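Local structure of putative ABC transporter subunit, substrate-binding component (Rhodopseudomonas palustris, 4EVQ) at residues N135-M146 with E166-F175; L235-D243 with G255-V263. The protein binds 4-hydroxybenzoate and probably delivers it, and perhaps related benzoate derivatives, to an ABC transporter as its periplasmic solute-binding component. All coordinates share one frame; numbering follows the deposited sequence.

Interaction 1 of 2, residues N135-M146 with E166-F175; sequences NGQIGRATGDAM and EMVSGFKKSF. With SO4 (sulfate ion), chain D.
Close helix packing through glycines, at one end beside the 4-hydroxybenzoate pocket to which Met167 belongs, brings helix 135-146 and helix 166-175 together at an axis separation of 6.5 Å and a crossing angle of -39°. Gly136, Gly139 and Gly143 face Gly170 and its neighbours, and a beta carbon on Gly139, Gly143 or Gly170 would collide with the opposite helix. The backbones therefore touch directly: Phe171 CA lies 3.2 Å from Gly139 O in a CA-H...O contact. Ser174 is the knob in a hole formed by Gly139, Arg140, Gly143 and Asp144. Its OG, set between the backbone N and carbonyl carbon (chi1 66°), donates to a lone pair of Arg140 O at 2.8 Å, and that oxygen also accepts the helical bond from Asp144 N. At the pocket end, Asn135 ND2 gives a nearly straight bond of 2.9 Å to the anti side of Glu166 OE1, tilted out of the carboxylate plane, with the amide and carboxylate planes 60° apart. An alanine in place of Asn135 is likely to cost Glu166 OE1 one of its hydrogen bonds, the one from Asp117 N being kept, and to leave the carboxylate freer to turn. On the outer side, Arg140 NE and NH2 grip a sulfate, probably from the crystallisation liquor, while Lys173 CB lies over one guanidinium face. At the far end Met146 SE meets Phe171 CE1 at 3.6 Å, an oblique Met-aromatic contact. Phe171 also stacks on Tyr211 of strand 209-213, and Ile138 and Met146 carry helix 135-146 onto strands 235-238 and 257-260.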
loop_
_atom_site.group_PDB
_atom_site.type_symbol
_atom_site.label_atom_id
_atom_site.label_comp_id
_atom_site.label_asym_id
_atom_site.label_seq_id
_atom_site.Cartn_x
_atom_site.Cartn_y
_atom_site.Cartn_z
ATOM N N ASN A 135 1.898 -1.760 -7.782
ATOM C CA ASN A 135 1.599 -0.455 -8.377
ATOM C C ASN A 135 0.905 -0.557 -9.713
ATOM O O ASN A 135 -0.079 0.114 -9.957
ATOM C CB ASN A 135 2.915 0.301 -8.568
ATOM C CG ASN A 135 3.525 0.821 -7.271
ATOM O OD1 ASN A 135 2.833 1.096 -6.300
ATOM N ND2 ASN A 135 4.830 0.984 -7.287
ATOM N N GLY A 136 1.422 -1.382 -10.610
ATOM C CA GLY A 136 0.842 -1.397 -11.947
ATOM C C GLY A 136 -0.550 -1.993 -11.908
ATOM O O GLY A 136 -1.454 -1.532 -12.624
ATOM N N GLN A 137 -0.750 -2.996 -11.064
ATOM C CA GLN A 137 -2.069 -3.603 -10.994
ATOM C C GLN A 137 -3.163 -2.665 -10.474
ATOM O O GLN A 137 -4.262 -2.584 -11.025
ATOM C CB GLN A 137 -2.030 -4.894 -10.181
ATOM C CG GLN A 137 -3.328 -5.701 -10.284
ATOM C CD GLN A 137 -3.252 -7.094 -9.703
ATOM O OE1 GLN A 137 -2.449 -7.381 -8.851
ATOM N NE2 GLN A 137 -4.172 -7.945 -10.140
ATOM N N ILE A 138 -2.856 -1.900 -9.442
ATOM C CA ILE A 138 -3.857 -0.973 -8.950
ATOM C C ILE A 138 -4.046 0.186 -9.941
ATOM O O ILE A 138 -5.156 0.630 -10.156
ATOM C CB ILE A 138 -3.577 -0.471 -7.512
ATOM C CG1 ILE A 138 -4.833 0.221 -6.985
ATOM C CG2 ILE A 138 -2.332 0.415 -7.410
ATOM C CD1 ILE A 138 -4.778 0.582 -5.486
ATOM N N GLY A 139 -2.984 0.623 -10.584
ATOM C CA GLY A 139 -3.151 1.644 -11.625
ATOM C C GLY A 139 -4.059 1.172 -12.762
ATOM O O GLY A 139 -4.942 1.881 -13.230
ATOM N N ARG A 140 -3.824 -0.054 -13.217
ATOM C CA ARG A 140 -4.664 -0.665 -14.251
ATOM C C ARG A 140 -6.127 -0.734 -13.827
ATOM O O ARG A 140 -7.027 -0.391 -14.600
ATOM C CB ARG A 140 -4.211 -2.072 -14.576
ATOM C CG ARG A 140 -3.005 -2.121 -15.462
ATOM C CD ARG A 140 -2.758 -3.546 -15.865
ATOM N NE ARG A 140 -1.861 -3.693 -16.980
ATOM C CZ ARG A 140 -2.249 -3.648 -18.254
ATOM N NH1 ARG A 140 -3.492 -3.400 -18.564
ATOM N NH2 ARG A 140 -1.374 -3.827 -19.197
ATOM N N ALA A 141 -6.378 -1.130 -12.583
ATOM C CA ALA A 141 -7.740 -1.248 -12.108
ATOM C C ALA A 141 -8.429 0.116 -12.083
ATOM O O ALA A 141 -9.614 0.228 -12.389
ATOM C CB ALA A 141 -7.780 -1.932 -10.731
ATOM N N THR A 142 -7.693 1.158 -11.723
ATOM C CA THR A 142 -8.269 2.481 -11.665
ATOM C C THR A 142 -8.572 2.972 -13.082
ATOM O O THR A 142 -9.651 3.528 -13.327
ATOM C CB THR A 142 -7.314 3.427 -10.932
ATOM O OG1 THR A 142 -6.952 2.873 -9.624
ATOM C CG2 THR A 142 -7.998 4.739 -10.648
ATOM N N GLY A 143 -7.643 2.796 -14.009
ATOM C CA GLY A 143 -7.902 3.173 -15.391
ATOM C C GLY A 143 -9.084 2.449 -16.009
ATOM O O GLY A 143 -9.879 3.027 -16.748
ATOM N N ASP A 144 -9.207 1.160 -15.717
ATOM C CA ASP A 144 -10.332 0.403 -16.260
ATOM C C ASP A 144 -11.657 0.912 -15.690
ATOM O O ASP A 144 -12.653 0.993 -16.403
ATOM C CB ASP A 144 -10.133 -1.085 -15.934
ATOM C CG ASP A 144 -10.995 -2.002 -16.794
ATOM O OD1 ASP A 144 -11.140 -1.786 -18.011
ATOM O OD2 ASP A 144 -11.567 -2.903 -16.199
ATOM N N ALA A 145 -11.695 1.263 -14.402
ATOM C CA ALA A 145 -12.904 1.809 -13.813
ATOM C C ALA A 145 -13.283 3.148 -14.448
ATOM O O ALA A 145 -14.459 3.463 -14.654
ATOM C CB ALA A 145 -12.689 1.988 -12.315
HETATM N N MSE A 146 -12.281 3.934 -14.811
HETATM C CA MSE A 146 -12.530 5.223 -15.436
HETATM C C MSE A 146 -13.108 5.024 -16.842
HETATM O O MSE A 146 -14.005 5.773 -17.254
HETATM C CB MSE A 146 -11.248 6.068 -15.421
HETATM C CG MSE A 146 -10.902 6.460 -14.007
HETATM SE SE MSE A 146 -9.095 7.081 -13.715
HETATM C CE MSE A 146 -9.326 8.796 -14.571
ATOM N N GLU A 166 5.019 4.079 -11.837
ATOM C CA GLU A 166 4.417 2.783 -12.125
ATOM C C GLU A 166 2.905 2.782 -12.049
ATOM O O GLU A 166 2.244 2.051 -12.779
ATOM C CB GLU A 166 4.978 1.743 -11.157
ATOM C CG GLU A 166 6.424 1.352 -11.471
ATOM C CD GLU A 166 7.070 0.392 -10.472
ATOM O OE1 GLU A 166 6.393 -0.074 -9.544
ATOM O OE2 GLU A 166 8.251 0.062 -10.667
HETATM N N MSE A 167 2.342 3.509 -11.088
HETATM C CA MSE A 167 0.900 3.612 -11.022
HETATM C C MSE A 167 0.332 4.399 -12.201
HETATM O O MSE A 167 -0.762 4.078 -12.685
HETATM C CB MSE A 167 0.456 4.220 -9.711
HETATM C CG MSE A 167 0.581 3.278 -8.541
HETATM SE SE MSE A 167 -0.263 3.883 -6.930
HETATM C CE MSE A 167 1.258 4.033 -5.844
ATOM N N VAL A 168 1.048 5.403 -12.692
ATOM C CA VAL A 168 0.600 6.106 -13.900
ATOM C C VAL A 168 0.743 5.180 -15.088
ATOM O O VAL A 168 -0.123 5.140 -15.971
ATOM C CB VAL A 168 1.375 7.430 -14.073
ATOM C CG1 VAL A 168 1.273 7.949 -15.497
ATOM C CG2 VAL A 168 0.887 8.489 -13.109
ATOM N N SER A 169 1.818 4.415 -15.164
ATOM C CA SER A 169 2.009 3.492 -16.299
ATOM C C SER A 169 0.884 2.467 -16.395
ATOM O O SER A 169 0.342 2.243 -17.462
ATOM C CB SER A 169 3.361 2.822 -16.173
ATOM O OG SER A 169 3.594 1.928 -17.239
ATOM N N GLY A 170 0.482 1.890 -15.272
ATOM C CA GLY A 170 -0.616 0.932 -15.278
ATOM C C GLY A 170 -1.920 1.572 -15.689
ATOM O O GLY A 170 -2.689 1.021 -16.482
ATOM N N PHE A 171 -2.210 2.737 -15.140
ATOM C CA PHE A 171 -3.383 3.471 -15.519
ATOM C C PHE A 171 -3.397 3.718 -17.034
ATOM O O PHE A 171 -4.413 3.545 -17.699
ATOM C CB PHE A 171 -3.415 4.813 -14.754
ATOM C CG PHE A 171 -4.263 5.862 -15.439
ATOM C CD1 PHE A 171 -5.630 5.853 -15.322
ATOM C CD2 PHE A 171 -3.671 6.800 -16.250
ATOM C CE1 PHE A 171 -6.413 6.737 -16.081
ATOM C CE2 PHE A 171 -4.448 7.703 -16.964
ATOM C CZ PHE A 171 -5.828 7.650 -16.861
ATOM N N LYS A 172 -2.284 4.167 -17.575
ATOM C CA LYS A 172 -2.240 4.559 -18.988
ATOM C C LYS A 172 -2.496 3.323 -19.842
ATOM O O LYS A 172 -3.176 3.415 -20.860
ATOM C CB LYS A 172 -0.907 5.190 -19.375
ATOM C CG LYS A 172 -0.706 6.569 -18.819
ATOM C CD LYS A 172 0.705 7.093 -19.054
ATOM C CE LYS A 172 0.960 7.322 -20.450
ATOM N NZ LYS A 172 2.393 7.836 -20.548
ATOM N N LYS A 173 -1.955 2.182 -19.456
ATOM C CA LYS A 173 -2.192 0.974 -20.226
ATOM C C LYS A 173 -3.642 0.622 -20.299
ATOM O O LYS A 173 -4.136 0.319 -21.387
ATOM C CB LYS A 173 -1.374 -0.179 -19.680
ATOM C CG LYS A 173 0.100 0.004 -19.935
ATOM C CD LYS A 173 0.923 -1.074 -19.270
ATOM C CE LYS A 173 2.396 -0.696 -19.315
ATOM N NZ LYS A 173 3.203 -1.505 -18.366
ATOM N N SER A 174 -4.372 0.643 -19.211
ATOM C CA SER A 174 -5.774 0.255 -19.278
ATOM C C SER A 174 -6.670 1.348 -19.805
ATOM O O SER A 174 -7.725 1.052 -20.419
ATOM C CB SER A 174 -6.280 -0.251 -17.920
ATOM O OG SER A 174 -6.266 0.809 -16.992
ATOM N N PHE A 175 -6.271 2.600 -19.638
ATOM C CA PHE A 175 -7.062 3.700 -20.162
ATOM C C PHE A 175 -6.929 3.774 -21.667
ATOM O O PHE A 175 -7.953 3.923 -22.378
ATOM C CB PHE A 175 -6.606 5.005 -19.520
ATOM C CG PHE A 175 -7.636 6.124 -19.597
ATOM C CD1 PHE A 175 -8.772 6.100 -18.817
ATOM C CD2 PHE A 175 -7.468 7.193 -20.476
ATOM C CE1 PHE A 175 -9.716 7.123 -18.881
ATOM C CE2 PHE A 175 -8.404 8.226 -20.509
ATOM C CZ PHE A 175 -9.505 8.192 -19.714
HETATM S S SO4 D . 1.677 -4.909 -16.987
HETATM O O1 SO4 D . 0.907 -3.912 -16.229
HETATM O O2 SO4 D . 3.085 -4.684 -16.717
HETATM O O3 SO4 D . 1.356 -6.221 -16.442
HETATM O O4 SO4 D . 1.348 -4.928 -18.415
HETATM O O HOH W 1 -9.394 -1.042 -20.159
#

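Interaction 2 of 2, residues L235-D243 with G255-V263; sequences LWGPGFLTD and GIKTVLHYV. With PHB (p-hydroxybenzoic acid), chain H.
Phe240 is sandwiched: Leu260 CD1 sits over one ring face, 4.0 Å from the centroid, and p-hydroxybenzoic acid C5 lies over the centre of the opposite face. His261 CE1 approaches the same ring obliquely. Trp236 offers a face of its own to Lys257 CB, a CH-pi contact 3.5 Å from the centroid of the six-membered ring; with Lys257 CG anti to the carbonyl carbon (chi1 -67°), the chain then runs on past CZ2. These rings belong to a beta-alpha-beta unit in which strands 235-238 and 257-260 pair in parallel, as expected of the periplasmic binding protein fold. Lys257 N to Leu235 O, Gly237 N to Lys257 O and Val259 N to Gly237 O form the ladder. Gly239 N closes it at 2.9 Å from Val259 O, coming from above that carbonyl's plane as the chain turns into the 3-10 segment that places Phe240 at the ligand. On the sheet face of Thr258, Thr242 and Thr258 meet tip to tip, while Arg348 NE donates a hydrogen bond to Thr258 OG1. At the pocket, Phe240 CB comes within 3.2 Å of the ligand's phenolic O4.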
loop_
_atom_site.group_PDB
_atom_site.type_symbol
_atom_site.label_atom_id
_atom_site.label_comp_id
_atom_site.label_asym_id
_atom_site.label_seq_id
_atom_site.Cartn_x
_atom_site.Cartn_y
_atom_site.Cartn_z
ATOM N N LEU A 235 -11.918 14.315 -10.156
ATOM C CA LEU A 235 -10.658 13.757 -9.639
ATOM C C LEU A 235 -10.834 12.299 -9.281
ATOM O O LEU A 235 -11.754 11.908 -8.560
ATOM C CB LEU A 235 -10.220 14.593 -8.459
ATOM C CG LEU A 235 -8.908 14.137 -7.757
ATOM C CD1 LEU A 235 -7.755 14.194 -8.755
ATOM C CD2 LEU A 235 -8.613 15.024 -6.589
ATOM N N TRP A 236 -9.877 11.535 -9.762
ATOM C CA TRP A 236 -9.748 10.109 -9.516
ATOM C C TRP A 236 -8.324 9.763 -9.096
ATOM O O TRP A 236 -7.395 10.477 -9.388
ATOM C CB TRP A 236 -9.988 9.365 -10.820
ATOM C CG TRP A 236 -11.406 9.216 -11.286
ATOM C CD1 TRP A 236 -12.206 10.183 -11.831
ATOM C CD2 TRP A 236 -12.169 8.023 -11.257
ATOM N NE1 TRP A 236 -13.441 9.644 -12.144
ATOM C CE2 TRP A 236 -13.445 8.323 -11.803
ATOM C CE3 TRP A 236 -11.909 6.729 -10.820
ATOM C CZ2 TRP A 236 -14.432 7.368 -11.933
ATOM C CZ3 TRP A 236 -12.916 5.783 -10.943
ATOM C CH2 TRP A 236 -14.146 6.104 -11.530
ATOM N N GLY A 237 -8.174 8.621 -8.430
ATOM C CA GLY A 237 -6.843 8.079 -8.199
ATOM C C GLY A 237 -6.939 6.725 -7.562
ATOM O O GLY A 237 -7.998 6.273 -7.187
ATOM N N PRO A 238 -5.794 6.064 -7.431
ATOM C CA PRO A 238 -5.749 4.947 -6.487
ATOM C C PRO A 238 -6.112 5.445 -5.102
ATOM O O PRO A 238 -5.917 6.595 -4.785
ATOM C CB PRO A 238 -4.290 4.494 -6.569
ATOM C CG PRO A 238 -3.528 5.804 -6.835
ATOM C CD PRO A 238 -4.458 6.578 -7.768
ATOM N N GLY A 239 -6.633 4.589 -4.244
ATOM C CA GLY A 239 -7.178 5.031 -2.987
ATOM C C GLY A 239 -6.243 5.611 -1.963
ATOM O O GLY A 239 -6.713 6.187 -0.988
ATOM N N PHE A 240 -4.952 5.482 -2.204
ATOM C CA PHE A 240 -3.964 6.175 -1.387
ATOM C C PHE A 240 -4.189 7.680 -1.397
ATOM O O PHE A 240 -3.761 8.377 -0.479
ATOM C CB PHE A 240 -2.540 5.847 -1.848
ATOM C CG PHE A 240 -2.348 4.413 -2.185
ATOM C CD1 PHE A 240 -2.454 3.457 -1.198
ATOM C CD2 PHE A 240 -2.162 4.012 -3.497
ATOM C CE1 PHE A 240 -2.350 2.124 -1.521
ATOM C CE2 PHE A 240 -2.092 2.648 -3.812
ATOM C CZ PHE A 240 -2.193 1.726 -2.832
ATOM N N LEU A 241 -4.820 8.190 -2.457
ATOM C CA LEU A 241 -5.053 9.637 -2.607
ATOM C C LEU A 241 -5.951 10.139 -1.491
ATOM O O LEU A 241 -5.822 11.285 -1.109
ATOM C CB LEU A 241 -5.719 9.855 -3.959
ATOM C CG LEU A 241 -6.055 11.298 -4.313
ATOM C CD1 LEU A 241 -4.806 12.153 -4.399
ATOM C CD2 LEU A 241 -6.849 11.346 -5.627
ATOM N N THR A 242 -6.870 9.321 -0.966
ATOM C CA THR A 242 -7.785 9.754 0.072
ATOM C C THR A 242 -7.621 9.078 1.422
ATOM O O THR A 242 -8.078 9.609 2.438
ATOM C CB THR A 242 -9.253 9.636 -0.403
ATOM O OG1 THR A 242 -9.571 8.260 -0.717
ATOM C CG2 THR A 242 -9.491 10.454 -1.646
ATOM N N ASP A 243 -6.997 7.887 1.451
ATOM C CA ASP A 243 -6.954 7.176 2.716
ATOM C C ASP A 243 -6.128 7.900 3.782
ATOM O O ASP A 243 -4.997 8.281 3.552
ATOM C CB ASP A 243 -6.440 5.743 2.529
ATOM C CG ASP A 243 -7.570 4.724 2.468
ATOM O OD1 ASP A 243 -8.543 4.949 1.711
ATOM O OD2 ASP A 243 -7.494 3.675 3.180
ATOM N N GLY A 255 -16.817 13.690 -3.343
ATOM C CA GLY A 255 -16.989 13.320 -4.729
ATOM C C GLY A 255 -15.760 12.740 -5.418
ATOM O O GLY A 255 -15.847 12.272 -6.538
ATOM N N ILE A 256 -14.614 12.746 -4.745
ATOM C CA ILE A 256 -13.439 12.112 -5.332
ATOM C C ILE A 256 -13.690 10.613 -5.458
ATOM O O ILE A 256 -14.185 9.984 -4.527
ATOM C CB ILE A 256 -12.161 12.390 -4.472
ATOM C CG1 ILE A 256 -11.827 13.888 -4.492
ATOM C CG2 ILE A 256 -10.980 11.552 -4.967
ATOM C CD1 ILE A 256 -10.720 14.214 -3.543
ATOM N N LYS A 257 -13.323 10.053 -6.598
ATOM C CA LYS A 257 -13.505 8.639 -6.860
ATOM C C LYS A 257 -12.138 7.951 -6.799
ATOM O O LYS A 257 -11.157 8.438 -7.320
ATOM C CB LYS A 257 -14.088 8.431 -8.243
ATOM C CG LYS A 257 -15.505 8.964 -8.369
ATOM C CD LYS A 257 -16.479 7.865 -8.368
ATOM C CE LYS A 257 -17.931 8.318 -8.352
ATOM N NZ LYS A 257 -18.314 9.279 -9.375
ATOM N N THR A 258 -12.087 6.790 -6.151
ATOM C CA THR A 258 -10.848 6.039 -6.065
ATOM C C THR A 258 -11.113 4.556 -6.200
ATOM O O THR A 258 -12.232 4.078 -6.061
ATOM C CB THR A 258 -10.057 6.284 -4.750
ATOM O OG1 THR A 258 -10.802 5.837 -3.619
ATOM C CG2 THR A 258 -9.682 7.728 -4.549
ATOM N N VAL A 259 -10.050 3.827 -6.516
ATOM C CA VAL A 259 -10.085 2.370 -6.513
ATOM C C VAL A 259 -9.070 1.868 -5.491
ATOM O O VAL A 259 -7.925 2.337 -5.472
ATOM C CB VAL A 259 -9.815 1.816 -7.910
ATOM C CG1 VAL A 259 -9.594 0.322 -7.868
ATOM C CG2 VAL A 259 -10.976 2.160 -8.863
ATOM N N LEU A 260 -9.485 0.944 -4.635
ATOM C CA LEU A 260 -8.580 0.411 -3.618
ATOM C C LEU A 260 -9.077 -0.961 -3.197
ATOM O O LEU A 260 -10.260 -1.253 -3.222
ATOM C CB LEU A 260 -8.518 1.343 -2.372
ATOM C CG LEU A 260 -7.305 1.174 -1.455
ATOM C CD1 LEU A 260 -6.009 1.544 -2.154
ATOM C CD2 LEU A 260 -7.532 2.047 -0.200
ATOM N N HIS A 261 -8.133 -1.731 -2.683
ATOM C CA HIS A 261 -8.352 -3.053 -2.108
ATOM C C HIS A 261 -8.944 -3.059 -0.705
ATOM O O HIS A 261 -9.104 -4.107 -0.110
ATOM C CB HIS A 261 -7.059 -3.858 -2.206
ATOM C CG HIS A 261 -5.874 -3.150 -1.661
ATOM N ND1 HIS A 261 -5.360 -2.031 -2.283
ATOM C CD2 HIS A 261 -5.077 -3.410 -0.605
ATOM C CE1 HIS A 261 -4.321 -1.603 -1.595
ATOM N NE2 HIS A 261 -4.120 -2.424 -0.581
ATOM N N TYR A 262 -9.268 -1.900 -0.164
ATOM C CA TYR A 262 -9.935 -1.801 1.139
ATOM C C TYR A 262 -10.920 -0.643 1.130
ATOM O O TYR A 262 -10.677 0.357 0.477
ATOM C CB TYR A 262 -8.905 -1.574 2.271
ATOM C CG TYR A 262 -9.534 -1.489 3.622
ATOM C CD1 TYR A 262 -10.115 -2.604 4.235
ATOM C CD2 TYR A 262 -9.528 -0.279 4.328
ATOM C CE1 TYR A 262 -10.722 -2.502 5.453
ATOM C CE2 TYR A 262 -10.130 -0.187 5.572
ATOM C CZ TYR A 262 -10.706 -1.308 6.139
ATOM O OH TYR A 262 -11.299 -1.181 7.379
ATOM N N VAL A 263 -12.035 -0.819 1.828
ATOM C CA VAL A 263 -12.972 0.268 2.114
ATOM C C VAL A 263 -13.415 0.047 3.548
ATOM O O VAL A 263 -13.646 -1.084 3.947
ATOM C CB VAL A 263 -14.255 0.219 1.264
ATOM C CG1 VAL A 263 -14.889 1.630 1.206
ATOM C CG2 VAL A 263 -14.069 -0.329 -0.034
HETATM C "C1'" PHB H . 5.099 3.520 -2.702
HETATM O "O1'" PHB H . 6.112 4.253 -2.772
HETATM O "O2'" PHB H . 5.089 2.304 -3.144
HETATM C C1 PHB H . 3.835 3.987 -2.095
HETATM C C2 PHB H . 3.868 5.022 -1.161
HETATM C C3 PHB H . 2.685 5.478 -0.602
HETATM C C4 PHB H . 1.505 4.926 -0.979
HETATM C C5 PHB H . 1.449 3.883 -1.885
HETATM C C6 PHB H . 2.617 3.442 -2.431
HETATM O O4 PHB H . 0.345 5.358 -0.449
HETATM O O HOH W 2 -14.532 12.321 -8.989
HETATM O O HOH W 3 -12.382 7.550 -2.334
#

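How the interactions relate
Interaction 1 closes before interaction 2 opens along the chain, and their centres lie 13 Å apart. Helix 135-148 joins them: it packs against helix 162-177 and also on the seven-stranded mixed sheet in which strands 235-238 and 257-260 are neighbours. The two contacts touch directly, Met146 CG lying 3.4 Å from Trp236 CE3 and Ile138 CD1 3.7 Å from Leu260 CD1. Both helices lie side by side against this sheet, helix 135-148 chiefly over strands 235-238 and 257-260, helix 162-177 reaching strand 209-213 through Phe171 and Met167. Each contact contributes one residue to the ligand pocket, Met167 and Phe240, so a single packed unit presents both to 4-hydroxybenzoate.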